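Long-range contacts in mannan endo-1,4-beta-mannosidase (Cryptopygus antarcticus, PDB 4OOU), which hydrolyses internal beta-1,4-mannosidic linkages in mannans, galactomannans and glucomannans, cleaving mannotetraose and mannopentaose mainly to mannobiose and mannotriose: residues Ile128-Asn133 / Ala175-Asn180; Asn43-Ser48 / Arg81-Val86; Glu181-Leu186 / Val240-Glu245; Ile274-Met279 / Pro307-Glu312. All coordinates share one frame; numbering follows the deposited sequence.

In the fold
The four contacts lie in the single (beta/alpha)8 barrel of this glycoside hydrolase family 5 enzyme. Along the chain they follow in series: contact 2 joins strands 35-43 and 79-86, contact 1 strand 126-133 with 173-177 and 179-180, contact 3 the ends of 179-180 and 238-241, and contact 4 strands 277-281 and 308-313. Centres of contacts 1 and 2 lie about 9 Å apart, those of contacts 2 and 4 about 17 Å. Arg81 ties contacts 1, 2 and 4 together inside the barrel through salt bridges to Glu177 and Glu312, and Ser242 of contact 3 probably bonds to Gln278 of contact 4. Contacts 3 and 4 bring in Glu181 and Glu312, the probable proton donor/acceptor and nucleophile.

Contact 1. Residues Ile128-Asn133 / Ala175-Asn180; sequences ILVLFN and AWEVLN
The indole of Trp176 receives Leu131 at its edge: CD1 of Leu131 lies in the ring plane, 3.9 Å from CE3 of Trp176, and the two side chains cross obliquely. The Phe132 ring is likewise met at its edge, where CD2 stands 3.8 Å from the carbonyl O of Val178. Behind this ring CB of Phe132 packs on CD1 of Leu179 at 3.8 Å. Strand 128-133 runs parallel to strand 175-177, crossing it at -23°, and pairs again with 179-180 beyond a corner at Val178. Leu129 N donates to Ala175 O and Glu177 N to Leu129 O. The straightest bond is Leu131 N to Glu177 O, 2.6 Å long. At the corner Phe132 N reaches Val178 O from above the carbonyl plane at 3.1 Å. Pairing resumes as Asn180 N donates to Phe132 O. On the face toward the barrel interior, Val130 CB sits 3.8 Å from Glu177 CB. Glu177 has CG anti to the backbone N (chi1 180°) and stays extended, carrying its carboxylate to Arg81 and Gln278. Asn180, a substrate-binding residue, offers OD1 to the same Arg81. Strand 79-86 flanks residues 128-133 through further backbone bonds, while outside the barrel Leu131 and Trp176 lie against helix 149-167 and Val178 against helix 215-232.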
loop_
_atom_site.group_PDB
_atom_site.type_symbol
_atom_site.label_atom_id
_atom_site.label_comp_id
_atom_site.label_asym_id
_atom_site.label_seq_id
_atom_site.Cartn_x
_atom_site.Cartn_y
_atom_site.Cartn_z
ATOM N N ILE A 128 5.002 3.574 3.850
ATOM C CA ILE A 128 4.654 2.455 3.008
ATOM C C ILE A 128 5.008 2.907 1.609
ATOM O O ILE A 128 4.561 3.958 1.140
ATOM C CB ILE A 128 3.181 2.065 3.109
ATOM C CG1 ILE A 128 2.869 1.494 4.494
ATOM C CG2 ILE A 128 2.828 1.042 2.016
ATOM C CD1 ILE A 128 1.381 1.436 4.808
ATOM N N LEU A 129 5.868 2.138 0.960
ATOM C CA LEU A 129 6.307 2.486 -0.367
ATOM C C LEU A 129 5.472 1.676 -1.324
ATOM O O LEU A 129 5.486 0.462 -1.234
ATOM C CB LEU A 129 7.774 2.120 -0.505
ATOM C CG LEU A 129 8.637 2.950 0.431
ATOM C CD1 LEU A 129 10.113 2.835 0.079
ATOM C CD2 LEU A 129 8.198 4.416 0.440
ATOM N N VAL A 130 4.743 2.321 -2.231
ATOM C CA VAL A 130 3.971 1.551 -3.214
ATOM C C VAL A 130 4.680 1.542 -4.556
ATOM O O VAL A 130 5.000 2.592 -5.123
ATOM C CB VAL A 130 2.453 1.886 -3.249
ATOM C CG1 VAL A 130 2.196 3.296 -2.899
ATOM C CG2 VAL A 130 1.807 1.565 -4.597
ATOM N N LEU A 131 4.948 0.321 -5.035
ATOM C CA LEU A 131 5.808 0.102 -6.181
ATOM C C LEU A 131 5.181 0.574 -7.475
ATOM O O LEU A 131 5.662 1.539 -8.062
ATOM C CB LEU A 131 6.197 -1.377 -6.270
ATOM C CG LEU A 131 7.608 -1.731 -5.785
ATOM C CD1 LEU A 131 8.083 -0.826 -4.691
ATOM C CD2 LEU A 131 7.676 -3.174 -5.347
ATOM N N PHE A 132 4.105 -0.082 -7.906
ATOM C CA PHE A 132 3.421 0.295 -9.142
ATOM C C PHE A 132 1.975 0.643 -8.963
ATOM O O PHE A 132 1.302 0.186 -8.052
ATOM C CB PHE A 132 3.468 -0.846 -10.142
ATOM C CG PHE A 132 4.857 -1.264 -10.512
ATOM C CD1 PHE A 132 5.553 -0.600 -11.500
ATOM C CD2 PHE A 132 5.448 -2.345 -9.904
ATOM C CE1 PHE A 132 6.840 -1.008 -11.846
ATOM C CE2 PHE A 132 6.713 -2.777 -10.257
ATOM C CZ PHE A 132 7.415 -2.102 -11.220
ATOM N N ASN A 133 1.471 1.408 -9.898
ATOM C CA ASN A 133 0.027 1.635 -9.969
ATOM C C ASN A 133 -0.630 0.528 -10.774
ATOM O O ASN A 133 -0.075 0.143 -11.775
ATOM C CB ASN A 133 -0.228 2.960 -10.645
ATOM C CG ASN A 133 -1.593 3.536 -10.345
ATOM O OD1 ASN A 133 -2.000 4.508 -11.003
ATOM N ND2 ASN A 133 -2.310 2.988 -9.351
ATOM N N ALA A 175 6.534 -1.032 5.214
ATOM C CA ALA A 175 6.075 -2.063 4.250
ATOM C C ALA A 175 6.235 -1.656 2.788
ATOM O O ALA A 175 6.277 -0.462 2.437
ATOM C CB ALA A 175 4.626 -2.385 4.512
ATOM N N TRP A 176 6.310 -2.665 1.931
ATOM C CA TRP A 176 6.301 -2.450 0.482
ATOM C C TRP A 176 4.942 -2.851 -0.044
ATOM O O TRP A 176 4.400 -3.874 0.354
ATOM C CB TRP A 176 7.357 -3.315 -0.204
ATOM C CG TRP A 176 8.715 -3.178 0.383
ATOM C CD1 TRP A 176 9.156 -3.677 1.587
ATOM C CD2 TRP A 176 9.811 -2.482 -0.184
ATOM N NE1 TRP A 176 10.462 -3.325 1.800
ATOM C CE2 TRP A 176 10.892 -2.587 0.730
ATOM C CE3 TRP A 176 9.987 -1.758 -1.365
ATOM C CZ2 TRP A 176 12.145 -2.036 0.469
ATOM C CZ3 TRP A 176 11.211 -1.199 -1.615
ATOM C CH2 TRP A 176 12.287 -1.352 -0.704
ATOM N N GLU A 177 4.399 -2.061 -0.956
ATOM C CA GLU A 177 3.165 -2.434 -1.635
ATOM C C GLU A 177 3.432 -2.649 -3.111
ATOM O O GLU A 177 3.864 -1.755 -3.855
ATOM C CB GLU A 177 2.104 -1.381 -1.438
ATOM C CG GLU A 177 0.812 -1.712 -2.119
ATOM C CD GLU A 177 -0.317 -0.768 -1.748
ATOM O OE1 GLU A 177 -0.223 -0.065 -0.704
ATOM O OE2 GLU A 177 -1.295 -0.747 -2.542
ATOM N N VAL A 178 3.142 -3.851 -3.550
ATOM C CA VAL A 178 3.513 -4.234 -4.894
ATOM C C VAL A 178 2.755 -3.443 -5.900
ATOM O O VAL A 178 3.330 -2.896 -6.833
ATOM C CB VAL A 178 3.220 -5.716 -5.178
ATOM C CG1 VAL A 178 3.768 -6.083 -6.542
ATOM C CG2 VAL A 178 3.841 -6.581 -4.111
ATOM N N LEU A 179 1.445 -3.409 -5.734
ATOM C CA LEU A 179 0.591 -2.871 -6.784
ATOM C C LEU A 179 -0.643 -2.268 -6.137
ATOM O O LEU A 179 -1.195 -2.835 -5.197
ATOM C CB LEU A 179 0.238 -3.986 -7.744
ATOM C CG LEU A 179 -0.586 -3.618 -8.976
ATOM C CD1 LEU A 179 0.169 -2.674 -9.915
ATOM C CD2 LEU A 179 -1.000 -4.888 -9.705
ATOM N N ASN A 180 -1.035 -1.086 -6.600
ATOM C CA ASN A 180 -2.164 -0.357 -6.024
ATOM C C ASN A 180 -3.393 -0.585 -6.919
ATOM O O ASN A 180 -3.299 -0.442 -8.153
ATOM C CB ASN A 180 -1.849 1.140 -5.959
ATOM C CG ASN A 180 -3.103 2.002 -5.704
ATOM O OD1 ASN A 180 -3.539 2.145 -4.556
ATOM N ND2 ASN A 180 -3.692 2.557 -6.768
#

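Contact 2. Residues Asn43-Ser48 / Arg81-Val86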
loop_
_atom_site.group_PDB
_atom_site.type_symbol
_atom_site.label_atom_id
_atom_site.label_comp_id
_atom_site.label_asym_id
_atom_site.label_seq_id
_atom_site.Cartn_x
_atom_site.Cartn_y
_atom_site.Cartn_z
ATOM N N ASN A 43 -2.214 9.116 2.947
ATOM C CA ASN A 43 -1.547 8.953 1.680
ATOM C C ASN A 43 -1.044 10.318 1.223
ATOM O O ASN A 43 -1.800 11.284 1.292
ATOM C CB ASN A 43 -2.537 8.502 0.627
ATOM C CG ASN A 43 -2.909 7.078 0.768
ATOM O OD1 ASN A 43 -2.300 6.227 0.129
ATOM N ND2 ASN A 43 -3.941 6.799 1.565
ATOM N N PHE A 44 0.186 10.398 0.701
ATOM C CA PHE A 44 0.650 11.674 0.171
ATOM C C PHE A 44 -0.156 12.039 -1.063
ATOM O O PHE A 44 -0.722 13.161 -1.115
ATOM C CB PHE A 44 2.162 11.754 -0.060
ATOM C CG PHE A 44 2.984 11.944 1.211
ATOM C CD1 PHE A 44 2.437 12.497 2.376
ATOM C CD2 PHE A 44 4.337 11.591 1.230
ATOM C CE1 PHE A 44 3.208 12.666 3.530
ATOM C CE2 PHE A 44 5.111 11.775 2.375
ATOM C CZ PHE A 44 4.540 12.309 3.525
ATOM N N ALA A 45 -0.247 11.158 -2.060
ATOM C CA ALA A 45 0.543 9.930 -2.259
ATOM C C ALA A 45 1.739 10.262 -3.145
ATOM O O ALA A 45 2.560 9.391 -3.448
ATOM C CB ALA A 45 -0.308 8.856 -2.941
ATOM N N TRP A 46 1.794 11.514 -3.605
ATOM C CA TRP A 46 2.932 12.019 -4.354
ATOM C C TRP A 46 2.976 13.540 -4.223
ATOM O O TRP A 46 2.107 14.154 -3.623
ATOM C CB TRP A 46 2.834 11.581 -5.811
ATOM C CG TRP A 46 1.579 12.025 -6.457
ATOM C CD1 TRP A 46 1.325 13.262 -6.974
ATOM C CD2 TRP A 46 0.385 11.264 -6.627
ATOM N NE1 TRP A 46 0.052 13.312 -7.474
ATOM C CE2 TRP A 46 -0.553 12.098 -7.279
ATOM C CE3 TRP A 46 0.010 9.950 -6.306
ATOM C CZ2 TRP A 46 -1.853 11.667 -7.609
ATOM C CZ3 TRP A 46 -1.286 9.512 -6.660
ATOM C CH2 TRP A 46 -2.192 10.379 -7.309
ATOM N N ARG A 47 4.026 14.139 -4.733
ATOM C CA ARG A 47 4.071 15.584 -4.911
ATOM C C ARG A 47 4.024 15.786 -6.428
ATOM O O ARG A 47 3.121 16.418 -6.961
ATOM C CB ARG A 47 5.345 16.119 -4.242
ATOM C CG ARG A 47 5.844 17.476 -4.703
ATOM C CD ARG A 47 4.835 18.589 -4.514
ATOM N NE ARG A 47 5.390 19.962 -4.474
ATOM C CZ ARG A 47 6.469 20.438 -5.131
ATOM N NH1 ARG A 47 7.236 19.706 -5.962
ATOM N NH2 ARG A 47 6.796 21.707 -4.943
ATOM N N SER A 48 4.981 15.162 -7.096
ATOM C CA SER A 48 4.970 14.975 -8.529
ATOM C C SER A 48 4.767 13.502 -8.940
ATOM O O SER A 48 5.574 12.627 -8.570
ATOM C CB SER A 48 6.276 15.498 -9.108
ATOM O OG SER A 48 6.442 16.849 -8.767
ATOM N N ARG A 81 1.733 6.725 3.253
ATOM C CA ARG A 81 1.801 5.856 2.073
ATOM C C ARG A 81 2.189 6.755 0.881
ATOM O O ARG A 81 1.573 7.821 0.630
ATOM C CB ARG A 81 0.454 5.201 1.849
ATOM C CG ARG A 81 0.348 4.131 0.775
ATOM C CD ARG A 81 -1.093 3.666 0.705
ATOM N NE ARG A 81 -1.337 2.654 -0.302
ATOM C CZ ARG A 81 -2.116 2.788 -1.373
ATOM N NH1 ARG A 81 -2.752 3.937 -1.640
ATOM N NH2 ARG A 81 -2.282 1.747 -2.180
ATOM N N VAL A 82 3.235 6.334 0.167
ATOM C CA VAL A 82 3.807 7.174 -0.861
ATOM C C VAL A 82 4.273 6.331 -2.029
ATOM O O VAL A 82 4.840 5.273 -1.843
ATOM C CB VAL A 82 4.950 8.030 -0.288
ATOM C CG1 VAL A 82 5.928 7.178 0.479
ATOM C CG2 VAL A 82 5.657 8.824 -1.392
ATOM N N TRP A 83 3.999 6.832 -3.234
ATOM C CA TRP A 83 4.086 6.073 -4.470
ATOM C C TRP A 83 5.456 6.264 -5.133
ATOM O O TRP A 83 6.016 7.361 -5.093
ATOM C CB TRP A 83 2.961 6.530 -5.402
ATOM C CG TRP A 83 1.563 6.101 -5.006
ATOM C CD1 TRP A 83 1.093 5.816 -3.753
ATOM C CD2 TRP A 83 0.456 5.931 -5.882
ATOM N NE1 TRP A 83 -0.220 5.453 -3.810
ATOM C CE2 TRP A 83 -0.635 5.523 -5.104
ATOM C CE3 TRP A 83 0.288 6.073 -7.255
ATOM C CZ2 TRP A 83 -1.863 5.249 -5.651
ATOM C CZ3 TRP A 83 -0.930 5.800 -7.802
ATOM C CH2 TRP A 83 -1.993 5.395 -7.009
ATOM N N VAL A 84 5.984 5.196 -5.742
ATOM C CA VAL A 84 7.342 5.194 -6.323
ATOM C C VAL A 84 7.421 5.035 -7.861
ATOM O O VAL A 84 7.556 6.038 -8.578
ATOM C CB VAL A 84 8.279 4.169 -5.623
ATOM C CG1 VAL A 84 9.738 4.448 -6.011
ATOM C CG2 VAL A 84 8.120 4.254 -4.112
ATOM N N HIS A 85 7.399 3.819 -8.394
ATOM C CA HIS A 85 7.496 3.714 -9.851
ATOM C C HIS A 85 6.266 4.350 -10.539
ATOM O O HIS A 85 6.412 5.121 -11.508
ATOM C CB HIS A 85 7.661 2.275 -10.317
ATOM C CG HIS A 85 8.753 1.546 -9.623
ATOM N ND1 HIS A 85 9.899 2.173 -9.186
ATOM C CD2 HIS A 85 8.880 0.243 -9.288
ATOM C CE1 HIS A 85 10.674 1.291 -8.577
ATOM N NE2 HIS A 85 10.083 0.110 -8.639
ATOM N N VAL A 86 5.079 4.040 -10.018
ATOM C CA VAL A 86 3.809 4.572 -10.561
ATOM C C VAL A 86 3.562 4.018 -11.969
ATOM O O VAL A 86 3.130 2.874 -12.090
ATOM C CB VAL A 86 3.733 6.122 -10.487
ATOM C CG1 VAL A 86 2.351 6.644 -10.852
ATOM C CG2 VAL A 86 4.093 6.596 -9.080
#
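Ala45 and Trp46 both lie over one face of the Trp83 indole. The methyl CB of Ala45 makes a CH-pi contact, 3.6 Å from the centroid of the five-membered ring. Beside it Trp46 presents its CZ3 edge to the six-membered ring of Trp83 in an edge-to-face pair, with centroids 5.2 Å apart and planes at 60°. A chi1 of 57°, which sets CG between the backbone N and the carbonyl carbon, brings the Trp46 ring alongside. Trp83 binds substrate, and a leucine in its place would probably leave the Trp46 edge and the Ala45 methyl without the flat surface they cover. Trp83 NE1 is buried without a polar partner. Strand 35-43 of the (beta/alpha)8 barrel pairs with strand 79-86 as far as Asn43 beside Arg81, and the following loop keeps two bonds of 2.9 Å, Phe44 N to Arg81 O and Trp83 N to Ala45 O, around the cis peptide before Ala45. Facing outward, Phe44 CD2 packs 3.9 Å from Val82 CB, under Leu65 and Ile69 of helix 58-74. On the barrel side Arg81 runs extended beside Asn43 toward Glu177 and Glu312, its salt-bridge partners, while Asn43 ND2 is held by Thr340 O and Gly311 O.

Contact 3. Residues Glu181-Leu186 / Val240-Glu245; sequences EPEGTL and VGSWSE
Glu183 reaches across to Trp243 and Ser242 with every atom of its side chain. Its CB lies 3.5 Å from CE3 of Trp243, and CG comes to 3.4 Å from the same CE3, so the aliphatic part crosses the CE3-CZ3 side of the indole at a slant. A bend at chi2 of 80° then turns the carboxylate back to the backbone. OE1 accepts Trp243 N at 2.8 Å in a nearly straight bond, met from above the carboxylate plane. OE2 takes the hydroxyl of Ser242, though the position of that OG is less certain, and has a second partner in Tyr258 OH. The glutamate thus grips the start of the loop that carries the substrate-binding Trp243. Glu181, the probable proton donor/acceptor, crosses Trp243 at about a right angle, its CD 3.5 Å from Trp243 CB. A water donates to Glu181 OE2 at 2.7 Å and also to Trp243 O, while His280 ND1 meets the same carboxylate oxygen. The backbone is fixed by Glu181 N donating to Gly241 O over 2.7 Å. At the barrel wall Pro182 CG packs 3.7 Å from Val240 CG1; helix 215-232 covers both residues through Ile218 and Ile222, and strand 277-281 bonds to the backbone of Ser242 through Gln278.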
loop_
_atom_site.group_PDB
_atom_site.type_symbol
_atom_site.label_atom_id
_atom_site.label_comp_id
_atom_site.label_asym_id
_atom_site.label_seq_id
_atom_site.Cartn_x
_atom_site.Cartn_y
_atom_site.Cartn_z
ATOM N N GLU A 181 -4.524 -0.922 -6.312
ATOM C CA GLU A 181 -5.771 -1.154 -7.058
ATOM C C GLU A 181 -5.570 -1.992 -8.347
ATOM O O GLU A 181 -5.785 -1.533 -9.473
ATOM C CB GLU A 181 -6.518 0.180 -7.310
ATOM C CG GLU A 181 -6.739 0.956 -6.004
ATOM C CD GLU A 181 -7.829 2.030 -6.053
ATOM O OE1 GLU A 181 -8.281 2.452 -7.165
ATOM O OE2 GLU A 181 -8.233 2.463 -4.933
ATOM N N PRO A 182 -5.126 -3.234 -8.171
ATOM C CA PRO A 182 -4.913 -4.114 -9.313
ATOM C C PRO A 182 -6.170 -4.283 -10.148
ATOM O O PRO A 182 -6.075 -4.667 -11.299
ATOM C CB PRO A 182 -4.567 -5.456 -8.658
ATOM C CG PRO A 182 -4.047 -5.107 -7.301
ATOM C CD PRO A 182 -4.788 -3.875 -6.887
ATOM N N GLU A 183 -7.326 -4.012 -9.552
ATOM C CA GLU A 183 -8.643 -4.205 -10.195
ATOM C C GLU A 183 -8.919 -3.178 -11.274
ATOM O O GLU A 183 -9.848 -3.353 -12.089
ATOM C CB GLU A 183 -9.788 -4.140 -9.168
ATOM C CG GLU A 183 -9.670 -5.173 -8.054
ATOM C CD GLU A 183 -8.687 -4.767 -6.958
ATOM O OE1 GLU A 183 -8.606 -3.536 -6.666
ATOM O OE2 GLU A 183 -8.018 -5.686 -6.401
ATOM N N GLY A 184 -8.121 -2.113 -11.271
ATOM C CA GLY A 184 -8.222 -1.062 -12.266
ATOM C C GLY A 184 -7.916 -1.530 -13.676
ATOM O O GLY A 184 -8.598 -1.160 -14.610
ATOM N N THR A 185 -6.877 -2.356 -13.803
ATOM C CA THR A 185 -6.389 -2.799 -15.095
ATOM C C THR A 185 -6.623 -4.296 -15.220
ATOM O O THR A 185 -6.046 -4.974 -16.067
ATOM C CB THR A 185 -4.904 -2.401 -15.280
ATOM O OG1 THR A 185 -4.156 -2.686 -14.084
ATOM C CG2 THR A 185 -4.834 -0.932 -15.579
ATOM N N LEU A 186 -7.506 -4.799 -14.370
ATOM C CA LEU A 186 -7.905 -6.202 -14.361
ATOM C C LEU A 186 -8.732 -6.479 -15.603
ATOM O O LEU A 186 -9.451 -5.607 -16.028
ATOM C CB LEU A 186 -8.748 -6.462 -13.111
ATOM C CG LEU A 186 -9.251 -7.831 -12.636
ATOM C CD1 LEU A 186 -10.703 -7.734 -12.177
ATOM C CD2 LEU A 186 -9.089 -8.944 -13.656
ATOM N N VAL A 240 -0.816 -5.344 -0.768
ATOM C CA VAL A 240 -1.451 -4.981 -1.983
ATOM C C VAL A 240 -2.731 -4.251 -1.517
ATOM O O VAL A 240 -3.401 -4.714 -0.586
ATOM C CB VAL A 240 -1.821 -6.232 -2.788
ATOM C CG1 VAL A 240 -2.740 -5.887 -3.953
ATOM C CG2 VAL A 240 -0.563 -6.919 -3.283
ATOM N N GLY A 241 -3.040 -3.113 -2.132
ATOM C CA GLY A 241 -4.180 -2.292 -1.714
ATOM C C GLY A 241 -5.307 -2.386 -2.735
ATOM O O GLY A 241 -5.249 -1.756 -3.794
ATOM N N SER A 242 -6.306 -3.203 -2.441
ATOM C CA SER A 242 -7.434 -3.320 -3.356
ATOM C C SER A 242 -8.313 -2.097 -3.354
ATOM O O SER A 242 -8.384 -1.355 -2.357
ATOM C CB SER A 242 -8.276 -4.546 -3.060
ATOM O OG SER A 242 -7.615 -5.684 -3.597
ATOM N N TRP A 243 -8.998 -1.902 -4.473
ATOM C CA TRP A 243 -9.870 -0.731 -4.624
ATOM C C TRP A 243 -11.086 -0.754 -3.722
ATOM O O TRP A 243 -11.633 0.288 -3.452
ATOM C CB TRP A 243 -10.241 -0.516 -6.095
ATOM C CG TRP A 243 -11.639 -0.630 -6.542
ATOM C CD1 TRP A 243 -12.471 0.410 -6.918
ATOM C CD2 TRP A 243 -12.345 -1.833 -6.848
ATOM N NE1 TRP A 243 -13.667 -0.093 -7.402
ATOM C CE2 TRP A 243 -13.613 -1.460 -7.375
ATOM C CE3 TRP A 243 -12.039 -3.189 -6.726
ATOM C CZ2 TRP A 243 -14.565 -2.390 -7.756
ATOM C CZ3 TRP A 243 -13.003 -4.121 -7.099
ATOM C CH2 TRP A 243 -14.257 -3.709 -7.608
ATOM N N SER A 244 -11.446 -1.937 -3.213
ATOM C CA SER A 244 -12.707 -2.174 -2.500
ATOM C C SER A 244 -12.575 -3.399 -1.636
ATOM O O SER A 244 -11.723 -4.239 -1.887
ATOM C CB SER A 244 -13.777 -2.517 -3.522
ATOM O OG SER A 244 -15.036 -2.519 -2.928
ATOM N N GLU A 245 -13.462 -3.522 -0.658
ATOM C CA GLU A 245 -13.627 -4.756 0.137
ATOM C C GLU A 245 -13.816 -6.047 -0.696
ATOM O O GLU A 245 -13.343 -7.121 -0.278
ATOM C CB GLU A 245 -14.809 -4.571 1.100
ATOM C CG GLU A 245 -16.196 -4.506 0.441
ATOM C CD GLU A 245 -16.645 -3.133 -0.033
ATOM O OE1 GLU A 245 -15.939 -2.106 0.131
ATOM O OE2 GLU A 245 -17.760 -3.090 -0.603
HETATM O O HOH W 1 -10.904 2.559 -4.294
#

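Contact 4. Residues Ile274-Met279 / Pro307-Glu312; sequences INFYQM and PLLIGE
Strands 277-281 and 308-313 of the barrel meet here, pairing in parallel from Tyr277 beside Leu308 to Met279 beside Ile310 and crossing at -32°. Tyr277 N donates to Pro307 O, and Leu309 N approaches Tyr277 O from well above its carbonyl plane. Met279 N to Leu309 O and Gly311 N to Met279 O continue the ladder. Toward the barrel interior, Gln278 CG lies 3.6 Å from Leu309 CD1, and Phe276 CE1 touches that methyl at 3.8 Å. As in clan GH-A glycosidases, the probable nucleophile, Glu312, stands near the C-terminal end of strand 308-313, where Arg81 and Tyr282 hold it. Gln278, with CG anti to the backbone N (chi1 -165°), extends its amide over Gly311, OE1 standing 3.4 Å from Gly311 CA. OE1 also binds His280 NE2 and NE2 binds Glu177 OE1, two partners that a leucine in place of Gln278 is likely to leave without this mate. On the opposite face Leu308 CD1 packs against Tyr277 CB at 3.6 Å and Met279 SD at 4.1 Å.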
loop_
_atom_site.group_PDB
_atom_site.type_symbol
_atom_site.label_atom_id
_atom_site.label_comp_id
_atom_site.label_asym_id
_atom_site.label_seq_id
_atom_site.Cartn_x
_atom_site.Cartn_y
_atom_site.Cartn_z
ATOM N N ILE A 274 1.478 -11.743 0.795
ATOM C CA ILE A 274 1.304 -10.472 1.463
ATOM C C ILE A 274 1.233 -10.764 2.938
ATOM O O ILE A 274 0.792 -11.816 3.336
ATOM C CB ILE A 274 0.111 -9.638 0.979
ATOM C CG1 ILE A 274 -1.204 -10.383 1.028
ATOM C CG2 ILE A 274 0.348 -9.172 -0.430
ATOM C CD1 ILE A 274 -2.351 -9.530 0.493
ATOM N N ASN A 275 1.713 -9.832 3.738
ATOM C CA ASN A 275 1.747 -9.987 5.175
ATOM C C ASN A 275 0.580 -9.320 5.864
ATOM O O ASN A 275 0.296 -9.659 7.017
ATOM C CB ASN A 275 3.059 -9.437 5.666
ATOM C CG ASN A 275 4.208 -10.136 5.009
ATOM O OD1 ASN A 275 4.957 -9.564 4.206
ATOM N ND2 ASN A 275 4.309 -11.430 5.287
ATOM N N PHE A 276 -0.071 -8.389 5.155
ATOM C CA PHE A 276 -1.259 -7.692 5.605
ATOM C C PHE A 276 -2.166 -7.302 4.432
ATOM O O PHE A 276 -1.704 -6.894 3.367
ATOM C CB PHE A 276 -0.929 -6.499 6.530
ATOM C CG PHE A 276 -0.317 -5.271 5.868
ATOM C CD1 PHE A 276 -1.102 -4.326 5.224
ATOM C CD2 PHE A 276 1.032 -4.997 6.000
ATOM C CE1 PHE A 276 -0.544 -3.183 4.656
ATOM C CE2 PHE A 276 1.593 -3.855 5.441
ATOM C CZ PHE A 276 0.797 -2.948 4.768
ATOM N N TYR A 277 -3.469 -7.482 4.630
ATOM C CA TYR A 277 -4.471 -7.090 3.659
ATOM C C TYR A 277 -4.708 -5.588 3.742
ATOM O O TYR A 277 -4.270 -4.898 4.680
ATOM C CB TYR A 277 -5.762 -7.819 3.959
ATOM C CG TYR A 277 -5.659 -9.339 3.898
ATOM C CD1 TYR A 277 -5.570 -10.020 2.684
ATOM C CD2 TYR A 277 -5.726 -10.099 5.053
ATOM C CE1 TYR A 277 -5.497 -11.407 2.642
ATOM C CE2 TYR A 277 -5.673 -11.484 5.011
ATOM C CZ TYR A 277 -5.546 -12.131 3.813
ATOM O OH TYR A 277 -5.494 -13.510 3.828
ATOM N N GLN A 278 -5.413 -5.076 2.751
ATOM C CA GLN A 278 -5.612 -3.650 2.635
ATOM C C GLN A 278 -6.760 -3.386 1.705
ATOM O O GLN A 278 -6.707 -3.723 0.516
ATOM C CB GLN A 278 -4.363 -2.983 2.085
ATOM C CG GLN A 278 -4.290 -1.458 2.235
ATOM C CD GLN A 278 -3.297 -0.808 1.286
ATOM O OE1 GLN A 278 -3.611 0.226 0.659
ATOM N NE2 GLN A 278 -2.106 -1.410 1.149
ATOM N N MET A 279 -7.812 -2.791 2.248
ATOM C CA MET A 279 -8.913 -2.342 1.419
ATOM C C MET A 279 -8.902 -0.823 1.350
ATOM O O MET A 279 -8.387 -0.150 2.242
ATOM C CB MET A 279 -10.217 -2.858 1.994
ATOM C CG MET A 279 -10.312 -4.377 2.071
ATOM S SD MET A 279 -11.565 -4.945 3.239
ATOM C CE MET A 279 -11.399 -6.718 3.044
ATOM N N PRO A 307 -3.161 -8.774 9.589
ATOM C CA PRO A 307 -3.689 -7.434 9.829
ATOM C C PRO A 307 -4.429 -6.932 8.598
ATOM O O PRO A 307 -4.155 -7.406 7.500
ATOM C CB PRO A 307 -2.441 -6.591 10.068
ATOM C CG PRO A 307 -1.321 -7.546 10.303
ATOM C CD PRO A 307 -1.698 -8.777 9.546
ATOM N N LEU A 308 -5.393 -6.031 8.799
ATOM C CA LEU A 308 -6.159 -5.381 7.726
ATOM C C LEU A 308 -6.126 -3.845 7.900
ATOM O O LEU A 308 -6.401 -3.306 8.983
ATOM C CB LEU A 308 -7.605 -5.855 7.742
ATOM C CG LEU A 308 -8.537 -5.163 6.768
ATOM C CD1 LEU A 308 -8.079 -5.381 5.352
ATOM C CD2 LEU A 308 -9.929 -5.738 6.941
ATOM N N LEU A 309 -5.752 -3.167 6.826
ATOM C CA LEU A 309 -5.447 -1.765 6.848
ATOM C C LEU A 309 -6.517 -1.186 5.985
ATOM O O LEU A 309 -6.786 -1.725 4.908
ATOM C CB LEU A 309 -4.089 -1.538 6.169
ATOM C CG LEU A 309 -3.171 -0.296 6.263
ATOM C CD1 LEU A 309 -2.533 0.087 4.930
ATOM C CD2 LEU A 309 -3.832 0.927 6.877
ATOM N N ILE A 310 -7.124 -0.099 6.429
ATOM C CA ILE A 310 -7.896 0.727 5.510
ATOM C C ILE A 310 -6.937 1.693 4.838
ATOM O O ILE A 310 -6.567 2.724 5.418
ATOM C CB ILE A 310 -9.046 1.494 6.194
ATOM C CG1 ILE A 310 -9.889 0.497 7.009
ATOM C CG2 ILE A 310 -9.858 2.239 5.126
ATOM C CD1 ILE A 310 -11.021 1.090 7.819
ATOM N N GLY A 311 -6.577 1.373 3.598
ATOM C CA GLY A 311 -5.383 1.931 2.949
ATOM C C GLY A 311 -5.608 3.303 2.385
ATOM O O GLY A 311 -4.686 4.138 2.352
ATOM N N GLU A 312 -6.836 3.531 1.937
ATOM C CA GLU A 312 -7.297 4.864 1.568
ATOM C C GLU A 312 -8.751 5.071 1.956
ATOM O O GLU A 312 -9.558 4.139 1.943
ATOM C CB GLU A 312 -7.237 5.073 0.074
ATOM C CG GLU A 312 -5.941 4.747 -0.653
ATOM C CD GLU A 312 -6.134 4.842 -2.156
ATOM O OE1 GLU A 312 -7.245 5.255 -2.600
ATOM O OE2 GLU A 312 -5.195 4.483 -2.899
#